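Local coordinates for protein UTP--glucose-1-phosphate uridylyltransferase (Acinetobacter baumannii, PDB 6KNL) that catalyses the transfer of a uridylyl group from UTP to alpha-D-glucose 1-phosphate, giving UDP-glucose and diphosphate, at residues A[156-161]-A[244-249]. The protein carries 1 engineered substitution. Sequence-based numbering, arbitrary orientation.
Sequences AQIMVE and DTVEAY
Ala156 to Met159 pair in parallel register with Val246 to Tyr249, their strand axes 4.6 Å apart at closest approach and inclined by 29°; Glu247 N gives a nearly straight bond to Ala156 O (2.8 Å) and Glu247 O accepts from Ile158 N, just as Tyr249 N and O bond to Ile158 O and Val160 N. On the face carrying Gln157 and Glu247, the two side chains run side by side, and NE2 of Gln157 donates to Glu247 OE1 at 2.7 Å in a nearly straight bond. The acceptor lies close to the amide plane, whereas the carboxylate, met on its anti side, is turned 81° from that plane. With CG beside the backbone N, a bend at chi2 (-62°) brings the amide of Gln157 alongside Glu247. The Gln157 amide is gripped further by hydrogen bonds with Ala155 O at NE2 and Ser185 OG at OE1, while Glu247 OE2 forms a salt bridge with Arg149 of helix 142-153. Together these strands form a parallel pair in the large mixed sheet of the GT-A-type nucleotidyltransferase fold, and that helix packs on this face. Met159 CG reaches the edge of the Tyr249 ring, 4.1 Å from CD2; the phenol OH is hydrogen-bonded to Asp142 OD1. On the other face, Val246 CG1 lies 4.1 Å from both Ala156 CB and Ile158 CD1, over which helix 233-240 packs through Ile237 and Leu240. The side chain of Ile158 lies about 4 Å from that of Val206, a UDP-glucose-binding residue. Farther along, Val160 CG1 meets Ala248 CB at 4.0 Å.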
# COMPACT_ATOMS: atom_id res chain seq x y z
N ALA A 156 15.64 -4.89 32.01
CA ALA A 156 15.16 -4.24 30.77
C ALA A 156 15.96 -4.80 29.58
O ALA A 156 17.19 -5.00 29.75
CB ALA A 156 15.28 -2.74 30.83
N GLN A 157 15.28 -5.06 28.46
CA GLN A 157 15.88 -5.64 27.23
C GLN A 157 15.75 -4.63 26.09
O GLN A 157 14.67 -4.02 25.95
CB GLN A 157 15.22 -6.96 26.84
CG GLN A 157 15.40 -8.09 27.85
CD GLN A 157 16.84 -8.50 28.09
OE1 GLN A 157 17.56 -8.93 27.19
NE2 GLN A 157 17.26 -8.39 29.34
N ILE A 158 16.81 -4.47 25.32
CA ILE A 158 16.86 -3.55 24.15
C ILE A 158 17.40 -4.33 22.97
O ILE A 158 18.58 -4.67 23.00
CB ILE A 158 17.71 -2.32 24.48
CG1 ILE A 158 17.10 -1.58 25.67
CG2 ILE A 158 17.88 -1.45 23.24
CD1 ILE A 158 17.48 -0.13 25.77
N MET A 159 16.55 -4.61 21.99
CA MET A 159 16.94 -5.44 20.83
C MET A 159 17.96 -4.66 20.01
O MET A 159 17.73 -3.44 19.79
CB MET A 159 15.75 -5.84 19.96
CG MET A 159 16.13 -6.89 18.90
SD MET A 159 14.75 -7.56 17.99
CE MET A 159 13.76 -8.19 19.35
N VAL A 160 19.03 -5.35 19.59
CA VAL A 160 20.15 -4.76 18.81
C VAL A 160 20.56 -5.72 17.69
O VAL A 160 20.25 -6.92 17.76
CB VAL A 160 21.35 -4.41 19.70
CG1 VAL A 160 20.95 -3.52 20.87
CG2 VAL A 160 22.09 -5.65 20.19
N GLU A 161 21.22 -5.16 16.69
CA GLU A 161 21.58 -5.83 15.41
C GLU A 161 22.99 -5.38 15.03
O GLU A 161 23.22 -4.16 15.01
CB GLU A 161 20.59 -5.44 14.32
CG GLU A 161 20.78 -6.17 13.01
CD GLU A 161 19.61 -5.96 12.08
OE1 GLU A 161 19.19 -6.94 11.40
OE2 GLU A 161 19.08 -4.82 12.05
N ASP A 244 18.37 -0.09 37.93
CA ASP A 244 18.06 -1.42 37.34
C ASP A 244 19.14 -1.74 36.32
O ASP A 244 19.71 -0.82 35.76
CB ASP A 244 16.65 -1.47 36.74
CG ASP A 244 15.53 -1.40 37.78
OD1 ASP A 244 15.64 -0.58 38.71
OD2 ASP A 244 14.55 -2.16 37.64
N THR A 245 19.43 -3.02 36.14
CA THR A 245 20.29 -3.52 35.04
C THR A 245 19.49 -3.37 33.74
O THR A 245 18.25 -3.57 33.76
CB THR A 245 20.71 -4.98 35.25
OG1 THR A 245 20.99 -5.17 36.64
CG2 THR A 245 21.91 -5.36 34.41
N VAL A 246 20.20 -3.02 32.66
CA VAL A 246 19.64 -2.90 31.29
C VAL A 246 20.57 -3.71 30.38
O VAL A 246 21.80 -3.50 30.45
CB VAL A 246 19.53 -1.43 30.87
CG1 VAL A 246 18.89 -1.27 29.50
CG2 VAL A 246 18.80 -0.60 31.91
N GLU A 247 20.00 -4.62 29.59
CA GLU A 247 20.76 -5.55 28.72
C GLU A 247 20.45 -5.25 27.25
O GLU A 247 19.31 -4.89 26.93
CB GLU A 247 20.36 -6.99 29.01
CG GLU A 247 20.71 -7.43 30.42
CD GLU A 247 20.55 -8.92 30.64
OE1 GLU A 247 19.58 -9.48 30.10
OE2 GLU A 247 21.40 -9.52 31.32
N ALA A 248 21.46 -5.44 26.41
CA ALA A 248 21.31 -5.52 24.94
C ALA A 248 21.12 -6.98 24.55
O ALA A 248 22.01 -7.78 24.87
CB ALA A 248 22.51 -4.92 24.27
N TYR A 249 19.97 -7.31 23.94
CA TYR A 249 19.67 -8.62 23.32
C TYR A 249 19.98 -8.54 21.83
O TYR A 249 19.36 -7.73 21.13
CB TYR A 249 18.21 -9.02 23.53
CG TYR A 249 17.79 -10.18 22.65
CD1 TYR A 249 18.07 -11.49 23.00
CD2 TYR A 249 17.18 -9.96 21.43
CE1 TYR A 249 17.72 -12.55 22.17
CE2 TYR A 249 16.84 -11.00 20.58
CZ TYR A 249 17.11 -12.30 20.96
OH TYR A 249 16.76 -13.32 20.13